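Local atomic coordinates of putative uncharacterized protein (Mycobacterium avium, PDB entry 2Z6V), a protein that is of unknown function but, as a sulfotransferase family member, probably transfers a sulfonate group from the nucleotide donor PAPS to an acceptor. Residues D198-S203 against A214-D219; R267-H272 against Y351-E356; S65-P70 against L292-E297; S134-Q139 against T151-P156. All blocks are in the same frame, centred on the assembly; numbering follows the deposited sequence.

In the fold
Contact 2 packs the end of helix 343-353 and its following turn on strand 267-272 of the central parallel sheet. Contact 4 follows the edge strand 132-134 and leads to helix 156-166; its centre is about 25 Å from that of contact 2. Contact 1 lies between these and contact 3, and is the one that touches the bound palmitic acid, whose first carbons pack on L202. The side chain of M294 in contact 3 is about 9 Å from this ligand, and that of L268 in contact 2 about 14 Å. Contact 3 is about 42 Å from contact 2, centre to centre, across the middle of the chain, and the loop it closes encloses contacts 1 and 4.

Contact 1. Residues D198-S203 against A214-D219; sequences DFKGLS and ARWLFD. With PLM (palmitic acid), chain C.
L217 points from helix 212-219 at the backbone of the loop 198-203, and its two methyls divide the work. CD1 lies 3.5 Å from K200 CA, while CD2 reaches the peptide joining G201 to L202, 3.4 Å from L202 N. Placing CG opposite the backbone N (chi1 -172°) sends this fork outward from the helix. L202 answers from the loop: its CD1 meets the ring of F218 at CE1, 3.7 Å away, the two side chains crossing at a slant. No hydrogen bond links the segments, so the joint is one of apolar packing, a helix of the sulfotransferase domain seating its buried side against an irregular loop that comes off helix 192-195. CD2 of L202 also touches the F218 ring, at CZ, and packs on the bound palmitic acid, 3.4 Å from C3 of that chain, which makes this leucine a shared wall between helix and ligand. K200 contributes its aliphatic part, with CG 3.8 Å from W216 CH2. Its extended chain carries the ammonium past the indole to D222 O and S225 OG, and a long ion pair, 4.0 Å from K200 NZ to D198 OD2, reaches back within the loop.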
# COMPACT_ATOMS: atom_id res chain seq x y z
N ASP A 198 10.92 -3.95 -4.81
CA ASP A 198 11.45 -3.85 -6.15
C ASP A 198 11.79 -2.38 -6.37
O ASP A 198 12.10 -1.95 -7.48
CB ASP A 198 10.44 -4.33 -7.18
CG ASP A 198 11.01 -4.37 -8.60
OD1 ASP A 198 12.11 -4.96 -8.78
OD2 ASP A 198 10.37 -3.81 -9.52
N PHE A 199 11.71 -1.62 -5.29
CA PHE A 199 12.00 -0.20 -5.29
C PHE A 199 11.29 0.61 -6.37
O PHE A 199 11.86 1.49 -7.01
CB PHE A 199 13.51 0.01 -5.32
CG PHE A 199 14.20 -0.61 -4.14
CD1 PHE A 199 14.71 -1.90 -4.21
CD2 PHE A 199 14.24 0.06 -2.91
CE1 PHE A 199 15.25 -2.52 -3.09
CE2 PHE A 199 14.77 -0.55 -1.78
CZ PHE A 199 15.27 -1.84 -1.86
N LYS A 200 10.01 0.28 -6.54
CA LYS A 200 9.11 0.93 -7.48
C LYS A 200 7.76 0.97 -6.77
O LYS A 200 6.79 0.30 -7.16
CB LYS A 200 9.00 0.14 -8.78
CG LYS A 200 10.27 0.10 -9.59
CD LYS A 200 10.03 -0.62 -10.90
CE LYS A 200 11.30 -0.79 -11.70
NZ LYS A 200 11.04 -1.71 -12.83
N GLY A 201 7.74 1.73 -5.68
CA GLY A 201 6.55 1.88 -4.86
C GLY A 201 6.50 3.31 -4.36
O GLY A 201 7.51 3.88 -3.92
N LEU A 202 5.32 3.91 -4.41
CA LEU A 202 5.15 5.28 -4.00
C LEU A 202 5.49 5.56 -2.53
O LEU A 202 5.69 6.72 -2.16
CB LEU A 202 3.71 5.71 -4.30
CG LEU A 202 3.32 7.18 -4.17
CD1 LEU A 202 4.23 8.05 -5.04
CD2 LEU A 202 1.86 7.33 -4.58
N SER A 203 5.59 4.53 -1.70
CA SER A 203 5.88 4.76 -0.29
C SER A 203 7.28 5.34 -0.06
O SER A 203 7.48 6.11 0.88
CB SER A 203 5.73 3.48 0.53
OG SER A 203 6.68 2.50 0.15
N ALA A 214 9.37 10.14 -7.13
CA ALA A 214 7.96 10.02 -7.52
C ALA A 214 7.71 10.32 -9.00
O ALA A 214 6.84 9.71 -9.62
CB ALA A 214 7.10 10.94 -6.65
N ARG A 215 8.46 11.25 -9.57
CA ARG A 215 8.27 11.59 -10.97
C ARG A 215 8.82 10.48 -11.84
O ARG A 215 8.30 10.21 -12.93
CB ARG A 215 8.93 12.93 -11.31
CG ARG A 215 8.31 14.13 -10.59
CD ARG A 215 8.89 15.46 -11.07
NE ARG A 215 8.27 15.90 -12.32
CZ ARG A 215 7.16 16.63 -12.39
NH1 ARG A 215 6.54 17.02 -11.28
NH2 ARG A 215 6.66 16.96 -13.58
N TRP A 216 9.87 9.83 -11.35
CA TRP A 216 10.48 8.74 -12.10
C TRP A 216 9.52 7.58 -12.13
O TRP A 216 9.28 6.97 -13.17
CB TRP A 216 11.77 8.29 -11.42
CG TRP A 216 12.30 6.99 -11.97
CD1 TRP A 216 12.92 6.80 -13.18
CD2 TRP A 216 12.23 5.69 -11.35
NE1 TRP A 216 13.23 5.46 -13.35
CE2 TRP A 216 12.82 4.76 -12.24
CE3 TRP A 216 11.72 5.23 -10.13
CZ2 TRP A 216 12.92 3.40 -11.95
CZ3 TRP A 216 11.82 3.87 -9.83
CH2 TRP A 216 12.42 2.97 -10.74
N LEU A 217 8.97 7.28 -10.95
CA LEU A 217 8.05 6.18 -10.78
C LEU A 217 6.82 6.28 -11.67
O LEU A 217 6.48 5.33 -12.37
CB LEU A 217 7.60 6.11 -9.31
CG LEU A 217 6.77 4.88 -8.94
CD1 LEU A 217 7.62 3.61 -9.07
CD2 LEU A 217 6.27 5.04 -7.52
N PHE A 218 6.18 7.44 -11.66
CA PHE A 218 4.98 7.66 -12.45
C PHE A 218 5.19 7.85 -13.95
O PHE A 218 4.39 7.37 -14.75
CB PHE A 218 4.23 8.89 -11.90
CG PHE A 218 3.48 8.63 -10.63
CD1 PHE A 218 3.86 7.61 -9.77
CD2 PHE A 218 2.41 9.44 -10.27
CE1 PHE A 218 3.17 7.39 -8.56
CE2 PHE A 218 1.71 9.23 -9.07
CZ PHE A 218 2.09 8.21 -8.21
N ASP A 219 6.26 8.54 -14.33
CA ASP A 219 6.52 8.83 -15.75
C ASP A 219 7.56 8.01 -16.49
O ASP A 219 7.59 8.03 -17.72
CB ASP A 219 6.85 10.31 -15.93
CG ASP A 219 5.77 11.23 -15.40
OD1 ASP A 219 4.57 10.86 -15.48
OD2 ASP A 219 6.10 12.33 -14.92
C1 PLM C . 4.57 9.31 -1.07
O1 PLM C . 4.91 10.26 -1.80
O2 PLM C . 5.32 8.42 -0.62
C2 PLM C . 3.09 9.21 -0.68
C3 PLM C . 2.18 9.35 -1.90
C4 PLM C . 0.71 9.12 -1.56
C5 PLM C . 0.46 7.72 -1.01
C6 PLM C . 0.81 7.62 0.48
C7 PLM C . 0.86 6.16 0.92
C8 PLM C . 2.11 5.47 0.37
C9 PLM C . 1.78 4.05 -0.09
CA PLM C . 1.06 3.27 1.01
CB PLM C . 0.29 2.07 0.43
CC PLM C . -0.67 2.55 -0.65
CD PLM C . 0.07 2.78 -1.97
CE PLM C . -0.70 3.72 -2.91
CF PLM C . -0.79 5.12 -2.30
CG PLM C . -1.42 6.12 -3.26

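Contact 2. Residues R267-H272 against Y351-E356; sequences RLIWAH and YEWADE
R267 and E356 form a salt bridge between the start of strand 267-272 and the turn that follows helix 343-353. NH2 of R267 lies 3.3 Å from OE1 of E356 and also makes a weak hydrogen bond to OE2 of the same residue, 3.5 Å long with an angle of 159° at the hydrogen. The guanidinium and carboxylate planes are inclined by 51°, and a bend at chi3 of the arginine (-72°) turns its head toward the glutamate. OE1 has its stronger partner in R132, so the carboxylate is shared by two arginines; R267 NH2 in turn has a weak bond to R107 O. The turn is a Schellman motif: D355 takes a positive phi, and the helix carbonyls of Y351 and E352 receive E356 N and D355 N, each at 2.8 Å. A354 O, at the same end, comes 3.1 Å from R267 NH1. Beside this polar cluster the indole of W353 packs on the strand, its CH2 3.7 Å from R267 CB, with L268 N in plane at the ring edge. The charged groups therefore form a network and not an isolated pair: two arginines meet one carboxylate, and the positive guanidinium beside the helix C-terminus would probably be favoured by the partial negative charge there.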
# COMPACT_ATOMS: atom_id res chain seq x y z
N ARG A 267 -10.70 -8.33 -10.55
CA ARG A 267 -11.98 -7.70 -10.26
C ARG A 267 -11.63 -6.44 -9.48
O ARG A 267 -11.25 -6.48 -8.31
CB ARG A 267 -12.85 -8.67 -9.45
CG ARG A 267 -13.22 -9.87 -10.27
CD ARG A 267 -14.11 -10.83 -9.54
NE ARG A 267 -13.39 -11.56 -8.50
CZ ARG A 267 -13.88 -12.62 -7.87
NH1 ARG A 267 -15.09 -13.07 -8.18
NH2 ARG A 267 -13.16 -13.24 -6.93
N LEU A 268 -11.74 -5.31 -10.17
CA LEU A 268 -11.37 -4.01 -9.63
C LEU A 268 -12.40 -3.25 -8.81
O LEU A 268 -13.45 -2.84 -9.32
CB LEU A 268 -10.89 -3.13 -10.79
CG LEU A 268 -9.85 -3.77 -11.72
CD1 LEU A 268 -9.66 -2.88 -12.95
CD2 LEU A 268 -8.52 -3.98 -11.00
N ILE A 269 -12.09 -3.05 -7.54
CA ILE A 269 -12.97 -2.29 -6.65
C ILE A 269 -12.36 -0.91 -6.56
O ILE A 269 -11.28 -0.74 -5.99
CB ILE A 269 -13.02 -2.89 -5.23
CG1 ILE A 269 -13.59 -4.31 -5.27
CG2 ILE A 269 -13.87 -2.01 -4.33
CD1 ILE A 269 -13.61 -4.98 -3.93
N TRP A 270 -13.02 0.08 -7.13
CA TRP A 270 -12.54 1.46 -7.10
C TRP A 270 -13.13 2.13 -5.86
O TRP A 270 -14.36 2.21 -5.71
CB TRP A 270 -13.00 2.18 -8.37
CG TRP A 270 -12.34 3.50 -8.64
CD1 TRP A 270 -11.79 4.35 -7.73
CD2 TRP A 270 -12.21 4.14 -9.92
NE1 TRP A 270 -11.33 5.49 -8.35
CE2 TRP A 270 -11.58 5.39 -9.70
CE3 TRP A 270 -12.57 3.79 -11.23
CZ2 TRP A 270 -11.30 6.29 -10.74
CZ3 TRP A 270 -12.30 4.69 -12.27
CH2 TRP A 270 -11.67 5.92 -12.01
N ALA A 271 -12.27 2.59 -4.96
CA ALA A 271 -12.71 3.24 -3.72
C ALA A 271 -12.79 4.75 -3.92
O ALA A 271 -11.84 5.38 -4.38
CB ALA A 271 -11.74 2.92 -2.58
N HIS A 272 -13.93 5.33 -3.55
CA HIS A 272 -14.15 6.77 -3.72
C HIS A 272 -14.37 7.54 -2.43
O HIS A 272 -14.80 7.00 -1.41
CB HIS A 272 -15.36 7.01 -4.63
CG HIS A 272 -15.24 6.38 -5.98
ND1 HIS A 272 -14.37 6.85 -6.94
CD2 HIS A 272 -15.86 5.31 -6.53
CE1 HIS A 272 -14.45 6.09 -8.02
NE2 HIS A 272 -15.35 5.15 -7.79
N TYR A 351 -20.39 -8.86 -3.29
CA TYR A 351 -20.48 -10.28 -3.54
C TYR A 351 -21.38 -10.60 -4.74
O TYR A 351 -21.06 -11.49 -5.53
CB TYR A 351 -20.97 -11.02 -2.29
CG TYR A 351 -19.85 -11.41 -1.34
CD1 TYR A 351 -19.10 -10.44 -0.66
CD2 TYR A 351 -19.53 -12.75 -1.12
CE1 TYR A 351 -18.07 -10.80 0.20
CE2 TYR A 351 -18.50 -13.12 -0.25
CZ TYR A 351 -17.78 -12.14 0.40
OH TYR A 351 -16.75 -12.49 1.25
N GLU A 352 -22.48 -9.87 -4.89
CA GLU A 352 -23.38 -10.10 -6.02
C GLU A 352 -22.60 -9.78 -7.30
O GLU A 352 -22.59 -10.57 -8.24
CB GLU A 352 -24.60 -9.18 -5.96
CG GLU A 352 -25.50 -9.39 -4.77
CD GLU A 352 -26.60 -8.34 -4.70
OE1 GLU A 352 -27.37 -8.36 -3.71
OE2 GLU A 352 -26.68 -7.51 -5.63
N TRP A 353 -21.97 -8.62 -7.30
CA TRP A 353 -21.18 -8.15 -8.42
C TRP A 353 -20.06 -9.13 -8.77
O TRP A 353 -19.82 -9.41 -9.93
CB TRP A 353 -20.60 -6.78 -8.09
CG TRP A 353 -19.59 -6.29 -9.05
CD1 TRP A 353 -19.82 -5.74 -10.27
CD2 TRP A 353 -18.17 -6.30 -8.87
NE1 TRP A 353 -18.63 -5.40 -10.87
CE2 TRP A 353 -17.60 -5.73 -10.03
CE3 TRP A 353 -17.32 -6.74 -7.84
CZ2 TRP A 353 -16.22 -5.58 -10.19
CZ3 TRP A 353 -15.95 -6.59 -8.00
CH2 TRP A 353 -15.41 -6.01 -9.17
N ALA A 354 -19.37 -9.65 -7.76
CA ALA A 354 -18.29 -10.60 -7.99
C ALA A 354 -18.90 -11.97 -8.23
O ALA A 354 -18.19 -12.95 -8.44
CB ALA A 354 -17.35 -10.65 -6.80
N ASP A 355 -20.22 -12.02 -8.18
CA ASP A 355 -20.98 -13.25 -8.36
C ASP A 355 -20.43 -14.37 -7.49
O ASP A 355 -20.03 -15.42 -7.99
CB ASP A 355 -21.00 -13.69 -9.82
CG ASP A 355 -22.13 -14.67 -10.11
OD1 ASP A 355 -23.30 -14.34 -9.81
OD2 ASP A 355 -21.85 -15.77 -10.63
N GLU A 356 -20.42 -14.13 -6.19
CA GLU A 356 -19.95 -15.10 -5.23
C GLU A 356 -20.92 -15.11 -4.05
O GLU A 356 -21.44 -14.06 -3.65
CB GLU A 356 -18.53 -14.75 -4.75
CG GLU A 356 -17.46 -14.92 -5.82
CD GLU A 356 -16.06 -14.59 -5.33
OE1 GLU A 356 -15.82 -13.42 -4.97
OE2 GLU A 356 -15.21 -15.51 -5.29

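Contact 3. Residues S65-P70 against L292-E297; sequences SPVFTP and LVMNTE
The ring of F68 receives the carbonyl of V293 at its edge, in plane, with V293 O 3.4 Å from CD1. The V293 side chain runs beside the phenyl and points the same way, putting CG2 3.8 Å from F68 CE1, while M294 CG comes in at a slant to the same part of the ring. L208 and P209, from another loop, also touch this phenylalanine. The flat amide of N295 lies near the opposing backbone, its ND2 3.6 Å from F68 O. V67 adds an apolar touch: its CG1 branch, trans to the backbone N (chi1 -179°), meets M294 CB at 3.8 Å. The two backbones are tied by a pair of nearly straight bonds. N295 N donates to V67 O over 2.7 Å, arriving close to the line of that carbonyl, whereas T69 N donates to V293 O over 3.0 Å from 36° above the carbonyl plane. V293 O thus accepts a backbone N-H while also lying at the phenyl edge. Together the bonds flank F68 and M294 as a single antiparallel beta bridge, a non-hydrogen-bonded pair, which joins the loop between helices 50-64 and 70-96 to the end of helix 287-293.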
# COMPACT_ATOMS: atom_id res chain seq x y z
N SER A 65 21.16 14.69 -0.35
CA SER A 65 20.25 15.68 0.24
C SER A 65 20.59 16.04 1.68
O SER A 65 20.82 15.17 2.53
CB SER A 65 18.81 15.20 0.18
OG SER A 65 17.94 16.19 0.70
N PRO A 66 20.63 17.36 1.97
CA PRO A 66 20.93 17.89 3.30
C PRO A 66 19.72 17.89 4.22
O PRO A 66 19.86 18.10 5.43
CB PRO A 66 21.42 19.30 3.00
CG PRO A 66 20.55 19.69 1.85
CD PRO A 66 20.60 18.44 0.98
N VAL A 67 18.53 17.67 3.67
CA VAL A 67 17.33 17.67 4.49
C VAL A 67 17.25 16.46 5.43
O VAL A 67 16.51 16.47 6.41
CB VAL A 67 16.08 17.71 3.61
CG1 VAL A 67 14.83 17.73 4.48
CG2 VAL A 67 16.13 18.94 2.72
N PHE A 68 18.03 15.42 5.13
CA PHE A 68 18.04 14.22 5.95
C PHE A 68 18.81 14.37 7.25
O PHE A 68 19.86 15.02 7.31
CB PHE A 68 18.65 13.04 5.17
CG PHE A 68 17.71 12.39 4.21
CD1 PHE A 68 16.53 11.81 4.67
CD2 PHE A 68 18.00 12.34 2.86
CE1 PHE A 68 15.65 11.19 3.79
CE2 PHE A 68 17.13 11.73 1.96
CZ PHE A 68 15.95 11.15 2.43
N THR A 69 18.28 13.75 8.30
CA THR A 69 18.92 13.73 9.60
C THR A 69 19.92 12.59 9.48
O THR A 69 19.66 11.62 8.78
CB THR A 69 17.91 13.37 10.70
OG1 THR A 69 17.08 14.50 10.98
CG2 THR A 69 18.61 12.92 11.96
N PRO A 70 21.09 12.70 10.13
CA PRO A 70 22.02 11.57 9.99
C PRO A 70 21.32 10.26 10.35
O PRO A 70 21.60 9.21 9.77
CB PRO A 70 23.15 11.93 10.96
CG PRO A 70 22.49 12.87 11.94
CD PRO A 70 21.62 13.71 11.06
N LEU A 292 10.22 11.70 10.89
CA LEU A 292 11.04 10.58 11.33
C LEU A 292 12.46 10.58 10.77
O LEU A 292 13.37 10.05 11.40
CB LEU A 292 10.38 9.25 10.97
CG LEU A 292 9.10 8.85 11.71
CD1 LEU A 292 8.65 7.48 11.23
CD2 LEU A 292 9.34 8.83 13.22
N VAL A 293 12.66 11.17 9.59
CA VAL A 293 13.98 11.15 8.98
C VAL A 293 14.48 12.45 8.38
O VAL A 293 15.60 12.50 7.87
CB VAL A 293 14.05 10.06 7.87
CG1 VAL A 293 13.52 8.73 8.41
CG2 VAL A 293 13.26 10.50 6.65
N MET A 294 13.67 13.51 8.44
CA MET A 294 14.07 14.80 7.87
C MET A 294 14.10 15.96 8.85
O MET A 294 13.42 15.95 9.88
CB MET A 294 13.12 15.19 6.73
CG MET A 294 13.10 14.28 5.53
SD MET A 294 11.79 14.80 4.40
CE MET A 294 10.79 13.34 4.37
N ASN A 295 14.88 16.98 8.49
CA ASN A 295 14.98 18.21 9.26
C ASN A 295 13.79 19.02 8.75
O ASN A 295 13.92 19.80 7.81
CB ASN A 295 16.28 18.95 8.94
CG ASN A 295 17.47 18.42 9.73
OD1 ASN A 295 17.50 18.53 10.96
ND2 ASN A 295 18.46 17.86 9.03
N THR A 296 12.63 18.83 9.38
CA THR A 296 11.41 19.51 8.96
C THR A 296 11.46 21.01 8.72
O THR A 296 10.64 21.53 7.94
CB THR A 296 10.26 19.21 9.94
OG1 THR A 296 10.69 19.46 11.28
CG2 THR A 296 9.82 17.76 9.82
N GLU A 297 12.38 21.73 9.35
CA GLU A 297 12.44 23.18 9.13
C GLU A 297 12.91 23.52 7.72
O GLU A 297 12.72 24.63 7.24
CB GLU A 297 13.35 23.86 10.15
CG GLU A 297 14.77 23.33 10.20
CD GLU A 297 14.92 22.22 11.22
OE1 GLU A 297 14.57 22.46 12.40
OE2 GLU A 297 15.40 21.12 10.84

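Contact 4. Residues S134-Q139 against T151-P156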
# COMPACT_ATOMS: atom_id res chain seq x y z
N SER A 134 -5.84 -12.76 2.31
CA SER A 134 -5.45 -11.36 2.34
C SER A 134 -3.96 -11.30 2.62
O SER A 134 -3.39 -12.24 3.16
CB SER A 134 -6.22 -10.62 3.44
OG SER A 134 -7.60 -10.55 3.16
N LEU A 135 -3.31 -10.21 2.22
CA LEU A 135 -1.89 -10.02 2.46
C LEU A 135 -1.77 -9.44 3.86
O LEU A 135 -2.25 -8.34 4.12
CB LEU A 135 -1.29 -9.05 1.43
CG LEU A 135 0.20 -8.71 1.47
CD1 LEU A 135 1.03 -9.92 1.08
CD2 LEU A 135 0.50 -7.55 0.52
N LEU A 136 -1.16 -10.18 4.76
CA LEU A 136 -1.01 -9.71 6.13
C LEU A 136 0.33 -9.01 6.28
O LEU A 136 1.31 -9.39 5.64
CB LEU A 136 -1.13 -10.88 7.10
CG LEU A 136 -2.37 -11.74 6.79
CD1 LEU A 136 -2.46 -12.87 7.80
CD2 LEU A 136 -3.64 -10.88 6.82
N HIS A 137 0.37 -7.99 7.12
CA HIS A 137 1.60 -7.25 7.33
C HIS A 137 2.83 -8.09 7.67
O HIS A 137 3.93 -7.80 7.17
CB HIS A 137 1.41 -6.17 8.40
CG HIS A 137 2.62 -5.30 8.57
ND1 HIS A 137 3.11 -4.50 7.56
CD2 HIS A 137 3.48 -5.17 9.61
CE1 HIS A 137 4.23 -3.93 7.96
NE2 HIS A 137 4.48 -4.32 9.20
N TRP A 138 2.68 -9.12 8.50
CA TRP A 138 3.85 -9.91 8.85
C TRP A 138 4.44 -10.64 7.64
O TRP A 138 5.62 -10.99 7.64
CB TRP A 138 3.56 -10.91 9.97
CG TRP A 138 2.80 -12.16 9.62
CD1 TRP A 138 1.44 -12.35 9.68
CD2 TRP A 138 3.36 -13.42 9.23
NE1 TRP A 138 1.14 -13.66 9.38
CE2 TRP A 138 2.29 -14.34 9.09
CE3 TRP A 138 4.67 -13.87 8.99
CZ2 TRP A 138 2.49 -15.67 8.73
CZ3 TRP A 138 4.87 -15.21 8.63
CH2 TRP A 138 3.78 -16.09 8.50
N GLN A 139 3.62 -10.85 6.61
CA GLN A 139 4.09 -11.52 5.41
C GLN A 139 4.89 -10.56 4.54
O GLN A 139 5.48 -10.96 3.53
CB GLN A 139 2.91 -12.11 4.63
CG GLN A 139 2.13 -13.12 5.43
CD GLN A 139 0.90 -13.60 4.72
OE1 GLN A 139 0.16 -12.80 4.12
NE2 GLN A 139 0.66 -14.91 4.76
N THR A 151 -2.48 -21.16 10.60
CA THR A 151 -1.57 -20.36 11.40
C THR A 151 -1.24 -18.95 10.87
O THR A 151 -0.31 -18.30 11.34
CB THR A 151 -0.24 -21.14 11.62
OG1 THR A 151 0.39 -21.38 10.35
CG2 THR A 151 -0.51 -22.48 12.30
N LEU A 152 -2.02 -18.46 9.91
CA LEU A 152 -1.76 -17.14 9.36
C LEU A 152 -1.74 -16.06 10.44
O LEU A 152 -1.14 -14.99 10.25
CB LEU A 152 -2.79 -16.79 8.29
CG LEU A 152 -2.74 -17.67 7.03
CD1 LEU A 152 -3.82 -17.20 6.06
CD2 LEU A 152 -1.36 -17.58 6.38
N ARG A 153 -2.39 -16.33 11.56
CA ARG A 153 -2.43 -15.35 12.64
C ARG A 153 -1.72 -15.79 13.92
O ARG A 153 -1.60 -15.01 14.86
CB ARG A 153 -3.88 -14.97 12.97
CG ARG A 153 -4.70 -14.49 11.77
CD ARG A 153 -6.06 -14.00 12.24
NE ARG A 153 -7.08 -13.92 11.20
CZ ARG A 153 -7.02 -13.16 10.11
NH1 ARG A 153 -8.02 -13.17 9.24
NH2 ARG A 153 -5.96 -12.38 9.86
N THR A 154 -1.22 -17.03 13.95
CA THR A 154 -0.53 -17.53 15.14
C THR A 154 0.92 -17.95 14.91
O THR A 154 1.59 -18.44 15.82
CB THR A 154 -1.27 -18.71 15.77
OG1 THR A 154 -1.42 -19.76 14.80
CG2 THR A 154 -2.64 -18.26 16.27
N ASP A 155 1.39 -17.75 13.68
CA ASP A 155 2.76 -18.10 13.35
C ASP A 155 3.70 -17.28 14.23
O ASP A 155 3.52 -16.06 14.39
CB ASP A 155 3.02 -17.82 11.87
CG ASP A 155 4.39 -18.25 11.42
OD1 ASP A 155 5.38 -17.55 11.74
OD2 ASP A 155 4.48 -19.32 10.76
N PRO A 156 4.71 -17.93 14.84
CA PRO A 156 5.68 -17.26 15.71
C PRO A 156 6.25 -15.95 15.16
O PRO A 156 6.58 -15.04 15.92
CB PRO A 156 6.75 -18.33 15.90
CG PRO A 156 5.95 -19.60 15.88
CD PRO A 156 5.01 -19.37 14.72
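W138 lays the benzo end of its indole against the side chain of D155, with CH2 3.7 Å from D155 CG. The carboxylate is tilted by just 17° from the plane of the ring, although the two side chains cross at about a right angle. On the pyrrole side the N-H is used: W138 NE1 donates to L152 O over 2.8 Å, with an angle of 148° at the hydrogen, and the acceptor lies somewhat out of the ring plane. Both touches depend on the first torsion of W138, with CG tucked over the backbone, flanked by N and C (chi1 77°), which swings the indole toward 151-156. Q139 CG sits over the centre of one ring face, 3.9 Å above it. That glutamine also folds back on 134-139, where OE1 accepts L136 N over 3.0 Å in an almost straight bond, leaving NE2 3.7 Å from L152 CD2. L136 packs beside it, CD1 3.5 Å from L152 O and 4.0 Å from L152 CB, and R153 passes across it on the way to a salt bridge with D127. T151 O takes two backbone donors, T154 N and D155 N, which curl 151-155 into a tight turn. D155 then bonds a backbone N just beyond the segment through its carboxylate, which also pairs with R157. An aspartate N-cap thus starts helix 156-166, and the W138 side chain packs and bonds across the long connection that leads there from edge strand 132-134.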